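Local coordinates for uncharacterized protein (Bacteroides ovatus CL02T12C04, PDB 6PTM) that probably hydrolyses carrageenan chains from their ends, as an exo-acting carrageenase of glycoside hydrolase family GH42, at residues F171-W175 with V540-M544; G471-S475 with Y488-Y493. All blocks are in the same frame, centred on the assembly; numbering follows the deposited sequence.

Overall arrangement
Both contacts belong to the (β/α)8 barrel expected of a GH42 enzyme, and their centres lie about 11 Å apart. In contact 1, helix 534-549 packs on the first barrel strand, 168-175; in contact 2, the loop that follows the seventh strand, 466-471, returns onto helix 486-498. Y493 joins the two: CG2 of V540 comes within 3.8 Å of its CE1 and CE of M544 within 3.8 Å of its CD2. M473 lies over the face opposite V540, with M544 near the rim. W175 also touches L474. Relatives carry the catalytic nucleophile at the end of the seventh strand, so contact 2 probably borders the active site. Contact 2 is nested inside the loop that contact 1 closes.

Contact 1 (F171-W175 with V540-M544); sequences FLADW and VHATM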
ATOM      1  N   PHE A 171       9.242  -9.669   7.913  1.00 13.02           N
ATOM      2  CA  PHE A 171       8.068  -9.232   7.136  1.00 13.92           C
ATOM      3  C   PHE A 171       6.906 -10.173   7.449  1.00 13.87           C
ATOM      4  O   PHE A 171       7.093 -11.396   7.404  1.00 14.55           O
ATOM      5  CB  PHE A 171       8.453  -9.161   5.654  1.00 13.04           C
ATOM      6  CG  PHE A 171       9.681  -8.308   5.426  1.00 13.16           C
ATOM      7  CD1 PHE A 171       9.619  -6.923   5.584  1.00 13.28           C
ATOM      8  CD2 PHE A 171      10.905  -8.882   5.120  1.00 11.94           C
ATOM      9  CE1 PHE A 171      10.754  -6.138   5.432  1.00 13.26           C
ATOM     10  CE2 PHE A 171      12.039  -8.098   5.003  1.00 11.80           C
ATOM     11  CZ  PHE A 171      11.960  -6.734   5.150  1.00 12.94           C
ATOM     12  N   LEU A 172       5.721  -9.614   7.690  1.00 14.54           N
ATOM     13  CA  LEU A 172       4.563 -10.373   8.209  1.00 14.85           C
ATOM     14  C   LEU A 172       3.440 -10.470   7.164  1.00 14.92           C
ATOM     15  O   LEU A 172       3.107  -9.452   6.499  1.00 14.11           O
ATOM     16  CB  LEU A 172       4.059  -9.741   9.503  1.00 16.28           C
ATOM     17  CG  LEU A 172       5.055  -9.676  10.668  1.00 20.07           C
ATOM     18  CD1 LEU A 172       4.316  -9.214  11.935  1.00 21.57           C
ATOM     19  CD2 LEU A 172       5.814 -10.997  10.914  1.00 19.19           C
ATOM     20  N   ALA A 173       2.839 -11.650   7.068  1.00 14.15           N
ATOM     21  CA  ALA A 173       1.612 -11.876   6.273  1.00 15.30           C
ATOM     22  C   ALA A 173       0.599 -12.638   7.117  1.00 15.46           C
ATOM     23  O   ALA A 173       0.981 -13.663   7.729  1.00 16.89           O
ATOM     24  CB  ALA A 173       1.931 -12.629   5.022  1.00 14.62           C
ATOM     25  N   ASP A 174      -0.631 -12.142   7.156  1.00 15.37           N
ATOM     26  CA  ASP A 174      -1.826 -12.873   7.645  1.00 17.13           C
ATOM     27  C   ASP A 174      -3.009 -12.573   6.695  1.00 17.63           C
ATOM     28  O   ASP A 174      -2.804 -12.018   5.622  1.00 16.50           O
ATOM     29  CB  ASP A 174      -2.115 -12.538   9.112  1.00 16.96           C
ATOM     30  CG  ASP A 174      -2.846 -13.650   9.858  1.00 17.12           C
ATOM     31  OD1 ASP A 174      -2.589 -13.834  11.054  1.00 16.84           O
ATOM     32  OD2 ASP A 174      -3.718 -14.282   9.250  1.00 17.52           O
ATOM     33  N   TRP A 175      -4.213 -12.948   7.073  1.00 17.67           N
ATOM     34  CA  TRP A 175      -5.383 -12.939   6.172  1.00 17.68           C
ATOM     35  C   TRP A 175      -6.591 -12.361   6.905  1.00 18.03           C
ATOM     36  O   TRP A 175      -6.822 -12.765   8.026  1.00 16.76           O
ATOM     37  CB  TRP A 175      -5.658 -14.361   5.699  1.00 18.23           C
ATOM     38  CG  TRP A 175      -4.514 -15.007   4.986  1.00 17.80           C
ATOM     39  CD1 TRP A 175      -3.492 -15.703   5.562  1.00 17.86           C
ATOM     40  CD2 TRP A 175      -4.260 -15.008   3.571  1.00 18.18           C
ATOM     41  NE1 TRP A 175      -2.592 -16.085   4.607  1.00 17.96           N
ATOM     42  CE2 TRP A 175      -3.049 -15.715   3.372  1.00 18.34           C
ATOM     43  CE3 TRP A 175      -4.914 -14.479   2.452  1.00 19.09           C
ATOM     44  CZ2 TRP A 175      -2.489 -15.908   2.109  1.00 18.10           C
ATOM     45  CZ3 TRP A 175      -4.380 -14.710   1.194  1.00 20.39           C
ATOM     46  CH2 TRP A 175      -3.161 -15.373   1.033  1.00 18.78           C
ATOM     47  N   VAL A 540       2.293 -16.727  -0.729  1.00 14.25           N
ATOM     48  CA  VAL A 540       2.475 -15.502   0.098  1.00 15.06           C
ATOM     49  C   VAL A 540       3.438 -15.827   1.244  1.00 14.66           C
ATOM     50  O   VAL A 540       4.404 -15.084   1.430  1.00 13.32           O
ATOM     51  CB  VAL A 540       1.160 -14.913   0.645  1.00 15.28           C
ATOM     52  CG1 VAL A 540       1.469 -13.726   1.533  1.00 15.53           C
ATOM     53  CG2 VAL A 540       0.219 -14.490  -0.478  1.00 16.00           C
ATOM     54  N   HIS A 541       3.201 -16.920   1.971  1.00 14.23           N
ATOM     55  CA  HIS A 541       4.043 -17.297   3.137  1.00 14.72           C
ATOM     56  C   HIS A 541       5.444 -17.728   2.697  1.00 14.28           C
ATOM     57  O   HIS A 541       6.408 -17.398   3.408  1.00 14.95           O
ATOM     58  CB  HIS A 541       3.314 -18.342   3.980  1.00 14.83           C
ATOM     59  CG  HIS A 541       2.051 -17.786   4.500  1.00 14.23           C
ATOM     60  ND1 HIS A 541       2.060 -16.795   5.450  1.00 16.11           N
ATOM     61  CD2 HIS A 541       0.769 -18.009   4.172  1.00 15.52           C
ATOM     62  CE1 HIS A 541       0.811 -16.444   5.704  1.00 16.90           C
ATOM     63  NE2 HIS A 541      -0.004 -17.160   4.917  1.00 14.72           N
ATOM     64  N   ALA A 542       5.562 -18.426   1.569  1.00 13.39           N
ATOM     65  CA  ALA A 542       6.864 -18.787   0.981  1.00 13.67           C
ATOM     66  C   ALA A 542       7.634 -17.514   0.619  1.00 14.18           C
ATOM     67  O   ALA A 542       8.847 -17.462   0.831  1.00 16.01           O
ATOM     68  CB  ALA A 542       6.680 -19.690  -0.217  1.00 13.33           C
ATOM     69  N   THR A 543       6.970 -16.512   0.068  1.00 13.50           N
ATOM     70  CA  THR A 543       7.633 -15.216  -0.219  1.00 13.82           C
ATOM     71  C   THR A 543       8.147 -14.577   1.091  1.00 13.61           C
ATOM     72  O   THR A 543       9.310 -14.167   1.151  1.00 14.16           O
ATOM     73  CB  THR A 543       6.710 -14.339  -1.057  1.00 14.19           C
ATOM     74  OG1 THR A 543       6.305 -15.087  -2.219  1.00 13.75           O
ATOM     75  CG2 THR A 543       7.405 -13.076  -1.481  1.00 13.74           C
ATOM     76  N   MET A 544       7.343 -14.519   2.140  1.00 13.59           N
ATOM     77  CA  MET A 544       7.794 -13.964   3.445  1.00 14.06           C
ATOM     78  C   MET A 544       9.045 -14.728   3.911  1.00 14.08           C
ATOM     79  O   MET A 544      10.027 -14.096   4.400  1.00 12.14           O
ATOM     80  CB  MET A 544       6.677 -14.038   4.491  1.00 14.76           C
ATOM     81  CG  MET A 544       5.452 -13.204   4.152  1.00 14.75           C
ATOM     82  SD  MET A 544       5.829 -11.433   3.978  1.00 15.95           S
ATOM     83  CE  MET A 544       5.207 -11.096   2.334  1.00 15.08           C
TER
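In the (β/α)8 barrel fold, the helix after the eighth strand packs on the first strand, here through F171, A173 and W175 against V540, H541 and M544. Strand 172-175 and helix 540-544 run nearly antiparallel, at 165°, with their axes 8.5 Å apart at closest approach. That spacing suits the small A173, whose CB points at the helix and is met by two side chains: CG1 of V540 at 3.7 Å and CG of M544, equally near. V540 divides its methyls between two partners. With CG1 anti to the backbone N (chi1 177°) and set against A173, CG2 lies 3.8 Å from CH2 of W175, approaching the indole obliquely.

M544 bends at its second and third torsions, which brings SD alongside the strand, 3.7 Å from the carbonyl O of F171 and near CB of the same residue. The phenyl ring of F171 leads off to helix 551-559, while its backbone N bonds OD1 of N548.

One hydrogen bond links the two segments, at the W175 end. NE1 of W175 donates to NE2 of H541 over 2.8 Å in an almost straight bond, 168° at the hydrogen. The acceptor lies close to the indole plane, and the two rings meet rim to rim, neither covering the other's face. A phenylalanine in place of W175 would probably leave NE2 of H541 without its donor and the imidazole freer to turn. Beyond this pair, W509 meets the W175 ring edge-to-face and H188 packs against H541. The strand backbone comes close as well: O of A173 sits at the imidazole edge, near the plane of the ring, 3.4 Å from CE1 of H541.

Contact 2 (G471-S475 with Y488-Y493); sequences GHMLS and YARGNY
M473 and Y493 form the tight part of this contact. A kink about the CG-SD bond (chi3 69°) swings CE of M473 over the centre of the tyrosine ring, 3.8 Å from the centroid and only 6° off the normal, a CH-pi contact. SD stands farther above the same face, at 4.8 Å from the centroid, in a Met-aromatic arrangement. L474 takes the ring's edge instead: its CD2 lies in the plane, 3.9 Å from CE1 of Y493, and touches CB of A489 as well. Against the flank of M473, OD1 of N492 sits 3.4 Å from CB, although its hydrogen bond goes to S427.

In the (β/α)8 barrel this is the loop leaving the seventh strand, folded back on the helix that follows it. Y488 ties the loop to the helix by donating from OH to O of M473 over 2.7 Å, from 35° above the carbonyl plane; C428 and S427 also bond that hydroxyl.

The looser side is bridged by a water. There the backbone N of M473 does not reach the helix directly but donates to the water at 3.0 Å, which in turn lies 2.8 Å from OH of Y493, a hydroxyl also bonded to T506. Farther out, CB of H472 points away from the helix and the residue is partly exposed; its ND1 donates to O of S475 and its NE2 bonds E470.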
ATOM      1  N   GLY A 471      -4.924  -6.172   2.114  1.00 18.14           N
ATOM      2  CA  GLY A 471      -4.101  -6.316   0.902  1.00 18.57           C
ATOM      3  C   GLY A 471      -4.957  -6.741  -0.280  1.00 18.97           C
ATOM      4  O   GLY A 471      -5.656  -7.797  -0.180  1.00 17.97           O
ATOM      5  N   HIS A 472      -4.940  -5.947  -1.354  1.00 19.54           N
ATOM      6  CA  HIS A 472      -5.746  -6.196  -2.572  1.00 19.88           C
ATOM      7  C   HIS A 472      -4.784  -6.465  -3.735  1.00 20.05           C
ATOM      8  O   HIS A 472      -5.074  -6.040  -4.885  1.00 19.65           O
ATOM      9  CB  HIS A 472      -6.777  -5.064  -2.775  1.00 21.47           C
ATOM     10  CG  HIS A 472      -8.006  -5.239  -1.946  1.00 20.74           C
ATOM     11  ND1 HIS A 472      -8.910  -6.289  -2.166  1.00 23.28           N
ATOM     12  CD2 HIS A 472      -8.480  -4.529  -0.895  1.00 20.66           C
ATOM     13  CE1 HIS A 472      -9.868  -6.219  -1.253  1.00 23.74           C
ATOM     14  NE2 HIS A 472      -9.616  -5.148  -0.446  1.00 20.11           N
ATOM     15  N   MET A 473      -3.694  -7.179  -3.466  1.00 20.84           N
ATOM     16  CA  MET A 473      -2.720  -7.614  -4.517  1.00 20.03           C
ATOM     17  C   MET A 473      -3.058  -9.004  -5.060  1.00 19.70           C
ATOM     18  O   MET A 473      -2.354  -9.425  -6.000  1.00 21.32           O
ATOM     19  CB  MET A 473      -1.287  -7.603  -3.976  1.00 20.94           C
ATOM     20  CG  MET A 473      -0.801  -6.190  -3.667  1.00 23.03           C
ATOM     21  SD  MET A 473      -0.041  -6.017  -2.022  1.00 24.18           S
ATOM     22  CE  MET A 473       1.437  -6.980  -2.344  1.00 22.73           C
ATOM     23  N   LEU A 474      -4.097  -9.687  -4.549  1.00 19.78           N
ATOM     24  CA  LEU A 474      -4.516 -11.024  -5.083  1.00 19.67           C
ATOM     25  C   LEU A 474      -5.907 -10.935  -5.745  1.00 21.33           C
ATOM     26  O   LEU A 474      -6.025 -11.469  -6.841  1.00 21.81           O
ATOM     27  CB  LEU A 474      -4.484 -12.088  -3.979  1.00 19.97           C
ATOM     28  CG  LEU A 474      -3.130 -12.241  -3.280  1.00 20.18           C
ATOM     29  CD1 LEU A 474      -3.223 -13.271  -2.171  1.00 21.55           C
ATOM     30  CD2 LEU A 474      -2.036 -12.599  -4.287  1.00 18.95           C
ATOM     31  N   SER A 475      -6.912 -10.315  -5.100  1.00 21.29           N
ATOM     32  CA  SER A 475      -8.271 -10.125  -5.682  1.00 23.20           C
ATOM     33  C   SER A 475      -8.868  -8.758  -5.296  1.00 22.45           C
ATOM     34  O   SER A 475      -8.466  -8.151  -4.252  1.00 21.01           O
ATOM     35  CB  SER A 475      -9.209 -11.283  -5.311  1.00 21.94           C
ATOM     36  OG  SER A 475      -9.454 -11.315  -3.915  1.00 20.22           O
ATOM     37  N   TYR A 488       2.868 -14.749  -9.984  1.00 16.45           N
ATOM     38  CA  TYR A 488       2.209 -13.435  -9.848  1.00 16.79           C
ATOM     39  C   TYR A 488       2.211 -13.035  -8.370  1.00 14.63           C
ATOM     40  O   TYR A 488       2.561 -11.890  -8.033  1.00 13.23           O
ATOM     41  CB  TYR A 488       0.772 -13.441 -10.384  1.00 17.52           C
ATOM     42  CG  TYR A 488       0.058 -12.192  -9.954  1.00 17.81           C
ATOM     43  CD1 TYR A 488       0.334 -10.962 -10.550  1.00 18.96           C
ATOM     44  CD2 TYR A 488      -0.762 -12.213  -8.838  1.00 18.37           C
ATOM     45  CE1 TYR A 488      -0.256  -9.792 -10.087  1.00 19.64           C
ATOM     46  CE2 TYR A 488      -1.371 -11.059  -8.377  1.00 18.49           C
ATOM     47  CZ  TYR A 488      -1.115  -9.843  -8.997  1.00 20.39           C
ATOM     48  OH  TYR A 488      -1.721  -8.707  -8.502  1.00 22.68           O
ATOM     49  N   ALA A 489       1.841 -13.970  -7.503  1.00 12.14           N
ATOM     50  CA  ALA A 489       1.631 -13.650  -6.076  1.00 13.19           C
ATOM     51  C   ALA A 489       2.983 -13.232  -5.472  1.00 13.42           C
ATOM     52  O   ALA A 489       3.082 -12.155  -4.748  1.00 12.96           O
ATOM     53  CB  ALA A 489       1.012 -14.833  -5.358  1.00 12.82           C
ATOM     54  N   ARG A 490       4.017 -14.045  -5.726  1.00 13.77           N
ATOM     55  CA  ARG A 490       5.406 -13.796  -5.234  1.00 14.13           C
ATOM     56  C   ARG A 490       5.924 -12.460  -5.782  1.00 13.80           C
ATOM     57  O   ARG A 490       6.483 -11.666  -5.001  1.00 13.21           O
ATOM     58  CB  ARG A 490       6.336 -14.931  -5.656  1.00 14.91           C
ATOM     59  CG  ARG A 490       7.819 -14.639  -5.507  1.00 15.94           C
ATOM     60  CD  ARG A 490       8.636 -15.880  -5.824  1.00 17.03           C
ATOM     61  NE  ARG A 490       8.452 -16.909  -4.804  1.00 17.82           N
ATOM     62  CZ  ARG A 490       9.168 -17.035  -3.682  1.00 19.77           C
ATOM     63  NH1 ARG A 490      10.144 -16.193  -3.422  1.00 18.94           N
ATOM     64  NH2 ARG A 490       8.899 -18.009  -2.811  1.00 20.92           N
ATOM     65  N   GLY A 491       5.804 -12.227  -7.081  1.00 12.86           N
ATOM     66  CA  GLY A 491       6.329 -10.978  -7.689  1.00 13.62           C
ATOM     67  C   GLY A 491       5.734  -9.748  -7.038  1.00 14.21           C
ATOM     68  O   GLY A 491       6.433  -8.744  -6.817  1.00 16.09           O
ATOM     69  N   ASN A 492       4.452  -9.801  -6.728  1.00 15.03           N
ATOM     70  CA  ASN A 492       3.709  -8.650  -6.183  1.00 13.43           C
ATOM     71  C   ASN A 492       4.128  -8.398  -4.742  1.00 12.99           C
ATOM     72  O   ASN A 492       4.332  -7.225  -4.406  1.00 13.13           O
ATOM     73  CB  ASN A 492       2.206  -8.877  -6.309  1.00 14.57           C
ATOM     74  CG  ASN A 492       1.553  -7.792  -7.120  1.00 15.95           C
ATOM     75  OD1 ASN A 492       0.829  -6.961  -6.572  1.00 18.59           O
ATOM     76  ND2 ASN A 492       1.825  -7.787  -8.419  1.00 17.68           N
ATOM     77  N   TYR A 493       4.206  -9.423  -3.909  1.00 12.03           N
ATOM     78  CA  TYR A 493       4.545  -9.213  -2.486  1.00 13.45           C
ATOM     79  C   TYR A 493       6.011  -8.790  -2.437  1.00 12.76           C
ATOM     80  O   TYR A 493       6.395  -7.974  -1.613  1.00 12.85           O
ATOM     81  CB  TYR A 493       4.225 -10.438  -1.626  1.00 13.80           C
ATOM     82  CG  TYR A 493       2.785 -10.476  -1.201  1.00 13.67           C
ATOM     83  CD1 TYR A 493       1.819 -10.962  -2.064  1.00 13.78           C
ATOM     84  CD2 TYR A 493       2.375  -9.978   0.015  1.00 13.94           C
ATOM     85  CE1 TYR A 493       0.476 -10.951  -1.723  1.00 14.77           C
ATOM     86  CE2 TYR A 493       1.032  -9.993   0.385  1.00 14.94           C
ATOM     87  CZ  TYR A 493       0.075 -10.458  -0.499  1.00 14.17           C
ATOM     88  OH  TYR A 493      -1.247 -10.472  -0.178  1.00 16.61           O
TER
HETATM   89  O   HOH W   1      -2.295  -7.970  -0.955  1.00 20.04           O